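Local coordinates for protein phospholipase C-beta (PLC-beta) (Sepia officinalis, PDB 3QR0) that is a multidomain member of the phosphoinositide-specific phospholipase C family, with PH, EF-hand, TIM-barrel and C2 domains, and carries a bound calcium ion, at residues Y356-L369 against V396-S408. Numbering follows the deposited sequence.
With CA (calcium ion), chain B.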
loop_
_atom_site.group_PDB
_atom_site.type_symbol
_atom_site.label_atom_id
_atom_site.label_comp_id
_atom_site.label_asym_id
_atom_site.label_seq_id
_atom_site.Cartn_x
_atom_site.Cartn_y
_atom_site.Cartn_z
ATOM N N TYR A 356 -9.896 -8.515 -10.091
ATOM C CA TYR A 356 -10.864 -8.037 -9.094
ATOM C C TYR A 356 -10.504 -8.487 -7.684
ATOM O O TYR A 356 -10.587 -7.706 -6.740
ATOM C CB TYR A 356 -12.295 -8.455 -9.444
ATOM C CG TYR A 356 -12.897 -7.603 -10.533
ATOM C CD1 TYR A 356 -13.587 -6.428 -10.230
ATOM C CD2 TYR A 356 -12.756 -7.958 -11.869
ATOM C CE1 TYR A 356 -14.125 -5.635 -11.237
ATOM C CE2 TYR A 356 -13.294 -7.178 -12.879
ATOM C CZ TYR A 356 -13.971 -6.022 -12.563
ATOM O OH TYR A 356 -14.491 -5.261 -13.583
ATOM N N ARG A 357 -10.090 -9.743 -7.544
ATOM C CA ARG A 357 -9.648 -10.247 -6.253
ATOM C C ARG A 357 -8.410 -9.461 -5.820
ATOM O O ARG A 357 -8.340 -8.988 -4.695
ATOM C CB ARG A 357 -9.336 -11.748 -6.323
ATOM C CG ARG A 357 -10.510 -12.615 -6.721
ATOM C CD ARG A 357 -10.218 -14.102 -6.552
ATOM N NE ARG A 357 -11.312 -14.914 -7.083
ATOM C CZ ARG A 357 -11.415 -15.369 -8.337
ATOM N NH1 ARG A 357 -10.475 -15.140 -9.245
ATOM N NH2 ARG A 357 -12.475 -16.085 -8.681
ATOM N N GLN A 358 -7.448 -9.288 -6.728
ATOM C CA GLN A 358 -6.195 -8.615 -6.370
ATOM C C GLN A 358 -6.403 -7.163 -5.954
ATOM O O GLN A 358 -5.776 -6.699 -5.000
ATOM C CB GLN A 358 -5.166 -8.697 -7.504
ATOM C CG GLN A 358 -4.648 -10.103 -7.768
ATOM C CD GLN A 358 -4.029 -10.751 -6.546
ATOM O OE1 GLN A 358 -3.264 -10.119 -5.816
ATOM N NE2 GLN A 358 -4.351 -12.023 -6.321
ATOM N N VAL A 359 -7.273 -6.449 -6.661
ATOM C CA VAL A 359 -7.547 -5.046 -6.330
ATOM C C VAL A 359 -8.219 -4.915 -4.959
ATOM O O VAL A 359 -7.845 -4.047 -4.155
ATOM C CB VAL A 359 -8.372 -4.356 -7.447
ATOM C CG1 VAL A 359 -8.891 -3.001 -6.991
ATOM C CG2 VAL A 359 -7.510 -4.208 -8.702
ATOM N N LEU A 360 -9.172 -5.804 -4.670
ATOM C CA LEU A 360 -9.850 -5.810 -3.370
ATOM C C LEU A 360 -8.894 -6.164 -2.225
ATOM O O LEU A 360 -9.063 -5.697 -1.097
ATOM C CB LEU A 360 -11.050 -6.765 -3.391
ATOM C CG LEU A 360 -12.266 -6.243 -4.168
ATOM C CD1 LEU A 360 -13.230 -7.366 -4.507
ATOM C CD2 LEU A 360 -12.974 -5.141 -3.380
ATOM N N LEU A 361 -7.873 -6.956 -2.532
ATOM C CA LEU A 361 -6.892 -7.384 -1.536
ATOM C C LEU A 361 -5.923 -6.285 -1.115
ATOM O O LEU A 361 -5.352 -6.350 -0.021
ATOM C CB LEU A 361 -6.123 -8.605 -2.037
ATOM C CG LEU A 361 -6.973 -9.875 -2.053
ATOM C CD1 LEU A 361 -6.290 -10.950 -2.898
ATOM C CD2 LEU A 361 -7.243 -10.371 -0.638
ATOM N N THR A 362 -5.757 -5.267 -1.959
ATOM C CA THR A 362 -5.009 -4.066 -1.566
ATOM C C THR A 362 -5.798 -3.185 -0.592
ATOM O O THR A 362 -5.255 -2.231 -0.033
ATOM C CB THR A 362 -4.678 -3.174 -2.771
ATOM O OG1 THR A 362 -5.878 -2.553 -3.249
ATOM C CG2 THR A 362 -4.016 -3.980 -3.898
ATOM N N GLY A 363 -7.081 -3.490 -0.414
ATOM C CA GLY A 363 -7.974 -2.669 0.393
ATOM C C GLY A 363 -8.790 -1.682 -0.432
ATOM O O GLY A 363 -9.605 -0.946 0.121
ATOM N N CYS A 364 -8.575 -1.651 -1.746
ATOM C CA CYS A 364 -9.420 -0.854 -2.640
ATOM C C CYS A 364 -10.900 -1.143 -2.373
ATOM O O CYS A 364 -11.279 -2.306 -2.200
ATOM C CB CYS A 364 -9.098 -1.162 -4.099
ATOM S SG CYS A 364 -9.873 -0.041 -5.262
ATOM N N ARG A 365 -11.720 -0.093 -2.328
ATOM C CA ARG A 365 -13.147 -0.225 -1.981
ATOM C C ARG A 365 -14.107 0.055 -3.139
ATOM O O ARG A 365 -15.275 -0.327 -3.073
ATOM C CB ARG A 365 -13.510 0.703 -0.813
ATOM C CG ARG A 365 -12.737 0.448 0.486
ATOM C CD ARG A 365 -13.136 -0.869 1.159
ATOM N NE ARG A 365 -12.358 -1.977 0.628
ATOM C CZ ARG A 365 -12.640 -3.268 0.774
ATOM N NH1 ARG A 365 -13.704 -3.679 1.458
ATOM N NH2 ARG A 365 -11.832 -4.160 0.220
ATOM N N CYS A 366 -13.644 0.736 -4.178
ATOM C CA CYS A 366 -14.523 1.136 -5.269
ATOM C C CYS A 366 -13.975 0.601 -6.582
ATOM O O CYS A 366 -12.830 0.883 -6.948
ATOM C CB CYS A 366 -14.674 2.656 -5.324
ATOM S SG CYS A 366 -15.833 3.254 -6.614
ATOM N N LEU A 367 -14.804 -0.174 -7.271
ATOM C CA LEU A 367 -14.409 -0.895 -8.472
ATOM C C LEU A 367 -15.312 -0.505 -9.620
ATOM O O LEU A 367 -16.413 0.018 -9.405
ATOM C CB LEU A 367 -14.540 -2.403 -8.255
ATOM C CG LEU A 367 -14.061 -2.984 -6.929
ATOM C CD1 LEU A 367 -14.459 -4.456 -6.845
ATOM C CD2 LEU A 367 -12.563 -2.814 -6.760
ATOM N N GLU A 368 -14.861 -0.783 -10.838
ATOM C CA GLU A 368 -15.655 -0.510 -12.021
ATOM C C GLU A 368 -15.910 -1.778 -12.831
ATOM O O GLU A 368 -15.009 -2.597 -13.028
ATOM C CB GLU A 368 -14.961 0.531 -12.885
ATOM C CG GLU A 368 -15.793 0.999 -14.074
ATOM C CD GLU A 368 -15.200 2.210 -14.753
ATOM O OE1 GLU A 368 -14.099 2.634 -14.346
ATOM O OE2 GLU A 368 -15.822 2.737 -15.701
ATOM N N LEU A 369 -17.149 -1.921 -13.286
ATOM C CA LEU A 369 -17.574 -3.034 -14.121
ATOM C C LEU A 369 -18.262 -2.446 -15.351
ATOM O O LEU A 369 -19.331 -1.834 -15.235
ATOM C CB LEU A 369 -18.545 -3.950 -13.359
ATOM C CG LEU A 369 -18.055 -4.757 -12.140
ATOM C CD1 LEU A 369 -17.709 -3.878 -10.935
ATOM C CD2 LEU A 369 -19.108 -5.786 -11.729
ATOM N N VAL A 396 -16.979 -12.438 -12.506
ATOM C CA VAL A 396 -16.482 -11.262 -11.786
ATOM C C VAL A 396 -17.195 -11.067 -10.433
ATOM O O VAL A 396 -16.538 -10.873 -9.403
ATOM C CB VAL A 396 -16.580 -9.973 -12.647
ATOM C CG1 VAL A 396 -16.336 -8.738 -11.802
ATOM C CG2 VAL A 396 -15.590 -10.030 -13.809
ATOM N N VAL A 397 -18.524 -11.127 -10.415
ATOM C CA VAL A 397 -19.248 -10.871 -9.156
ATOM C C VAL A 397 -19.007 -11.944 -8.090
ATOM O O VAL A 397 -18.958 -11.637 -6.901
ATOM C CB VAL A 397 -20.765 -10.604 -9.348
ATOM C CG1 VAL A 397 -20.982 -9.239 -10.028
ATOM C CG2 VAL A 397 -21.437 -11.722 -10.122
ATOM N N TYR A 398 -18.838 -13.194 -8.507
ATOM C CA TYR A 398 -18.433 -14.250 -7.571
ATOM C C TYR A 398 -17.001 -14.028 -7.057
ATOM O O TYR A 398 -16.699 -14.354 -5.907
ATOM C CB TYR A 398 -18.609 -15.640 -8.199
ATOM C CG TYR A 398 -20.028 -16.140 -8.076
ATOM C CD1 TYR A 398 -20.455 -16.781 -6.916
ATOM C CD2 TYR A 398 -20.954 -15.941 -9.093
ATOM C CE1 TYR A 398 -21.759 -17.235 -6.781
ATOM C CE2 TYR A 398 -22.269 -16.389 -8.969
ATOM C CZ TYR A 398 -22.663 -17.037 -7.810
ATOM O OH TYR A 398 -23.953 -17.481 -7.672
ATOM N N ALA A 399 -16.140 -13.453 -7.896
ATOM C CA ALA A 399 -14.789 -13.044 -7.482
ATOM C C ALA A 399 -14.846 -11.915 -6.454
ATOM O O ALA A 399 -14.174 -11.965 -5.414
ATOM C CB ALA A 399 -13.970 -12.599 -8.698
ATOM N N ILE A 400 -15.658 -10.904 -6.742
ATOM C CA ILE A 400 -15.862 -9.794 -5.817
ATOM C C ILE A 400 -16.416 -10.296 -4.477
ATOM O O ILE A 400 -15.939 -9.898 -3.409
ATOM C CB ILE A 400 -16.801 -8.711 -6.418
ATOM C CG1 ILE A 400 -16.109 -8.002 -7.592
ATOM C CG2 ILE A 400 -17.187 -7.684 -5.356
ATOM C CD1 ILE A 400 -17.023 -7.146 -8.445
ATOM N N ALA A 401 -17.404 -11.187 -4.541
ATOM C CA ALA A 401 -18.028 -11.732 -3.337
ATOM C C ALA A 401 -17.011 -12.475 -2.462
ATOM O O ALA A 401 -17.078 -12.402 -1.238
ATOM C CB ALA A 401 -19.201 -12.645 -3.708
ATOM N N GLU A 402 -16.064 -13.169 -3.089
ATOM C CA GLU A 402 -15.004 -13.866 -2.359
ATOM C C GLU A 402 -14.060 -12.917 -1.607
ATOM O O GLU A 402 -13.755 -13.136 -0.433
ATOM C CB GLU A 402 -14.181 -14.741 -3.320
ATOM C CG GLU A 402 -13.054 -15.519 -2.645
ATOM C CD GLU A 402 -12.084 -16.165 -3.615
ATOM O OE1 GLU A 402 -12.406 -16.307 -4.820
ATOM O OE2 GLU A 402 -10.986 -16.546 -3.151
ATOM N N SER A 403 -13.591 -11.876 -2.285
ATOM C CA SER A 403 -12.449 -11.092 -1.805
ATOM C C SER A 403 -12.818 -9.757 -1.156
ATOM O O SER A 403 -11.980 -9.136 -0.508
ATOM C CB SER A 403 -11.482 -10.849 -2.965
ATOM O OG SER A 403 -11.078 -12.082 -3.540
ATOM N N ALA A 404 -14.072 -9.333 -1.311
ATOM C CA ALA A 404 -14.507 -7.985 -0.923
ATOM C C ALA A 404 -14.100 -7.559 0.484
ATOM O O ALA A 404 -13.683 -6.422 0.688
ATOM C CB ALA A 404 -16.021 -7.862 -1.077
ATOM N N PHE A 405 -14.224 -8.468 1.449
ATOM C CA PHE A 405 -13.993 -8.124 2.842
ATOM C C PHE A 405 -12.916 -8.956 3.538
ATOM O O PHE A 405 -12.924 -9.083 4.763
ATOM C CB PHE A 405 -15.328 -8.168 3.597
ATOM C CG PHE A 405 -16.395 -7.335 2.945
ATOM C CD1 PHE A 405 -16.297 -5.949 2.943
ATOM C CD2 PHE A 405 -17.456 -7.928 2.278
ATOM C CE1 PHE A 405 -17.260 -5.166 2.318
ATOM C CE2 PHE A 405 -18.424 -7.155 1.652
ATOM C CZ PHE A 405 -18.329 -5.773 1.672
ATOM N N LYS A 406 -11.970 -9.488 2.764
ATOM C CA LYS A 406 -10.857 -10.253 3.333
ATOM C C LYS A 406 -9.848 -9.376 4.074
ATOM O O LYS A 406 -9.273 -9.821 5.069
ATOM C CB LYS A 406 -10.129 -11.093 2.264
ATOM C CG LYS A 406 -10.864 -12.360 1.884
ATOM C CD LYS A 406 -10.009 -13.318 1.028
ATOM C CE LYS A 406 -9.242 -14.328 1.885
ATOM N NZ LYS A 406 -8.592 -15.399 1.056
ATOM N N VAL A 407 -9.622 -8.151 3.596
ATOM C CA VAL A 407 -8.644 -7.258 4.231
ATOM C C VAL A 407 -9.263 -6.033 4.892
ATOM O O VAL A 407 -8.633 -5.425 5.750
ATOM C CB VAL A 407 -7.534 -6.792 3.251
ATOM C CG1 VAL A 407 -6.974 -7.981 2.480
ATOM C CG2 VAL A 407 -8.052 -5.702 2.312
ATOM N N SER A 408 -10.483 -5.679 4.496
ATOM C CA SER A 408 -11.211 -4.559 5.090
ATOM C C SER A 408 -12.667 -4.934 5.311
ATOM O O SER A 408 -13.277 -5.563 4.452
ATOM C CB SER A 408 -11.142 -3.341 4.165
ATOM O OG SER A 408 -11.982 -2.292 4.622
HETATM CA CA CA B . -15.410 2.236 -17.981
HETATM O O HOH W 1 -14.530 -16.411 -6.397
HETATM O O HOH W 2 -10.262 -7.385 0.750
HETATM O O HOH W 3 -14.513 2.918 -20.166
HETATM O O HOH W 4 -14.247 4.374 -17.874
#
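Arg365 meets Ala404 end-on: NH1 and NH2 both donate to the one Ala404 O, at 2.8 Å and 3.0 Å, from opposite faces of the carbonyl plane, while Ser408 CB lies over the centre of the guanidinium. Two bends, at chi2 and chi3, fold the chain back until its NE also donates to Gly363 O. At the far end of the contact Val396 CG1, anti to its own backbone N (chi1 168°), rests on the Tyr356 ring in a CH-pi contact, 3.5 Å from the centroid. Between these ends Ile400 fits among Tyr356, Leu360, Leu367 and Leu369, meeting both strand leucines tip to tip. Arg357 NE forms a salt bridge with Glu402 OE1 at 2.9 Å, from above the carboxylate plane; Ala399 CB covers one guanidinium face, and NH1 turns to Glu354.

Water 2 ties Leu360 O and Ser403 O to Val407 N, joining the last turn before Gly363, closed by a Schellman motif, to the type I turn Ser403-Lys406 and the Val407 that follows it. The axes of helical segments 356-361 and 396-403 come within 8.7 Å at an angle of 28°, packed against strand 366-372 of the TIM-barrel X domain. Tyr356 OH donates to Glu368 O, 2.8 Å away, on a lone pair in the carbonyl plane. Glu368 OE2 binds calcium with Asn339, Asp370 and Glu417, so this bond links the apolar helix packing directly to the backbone of a metal ligand.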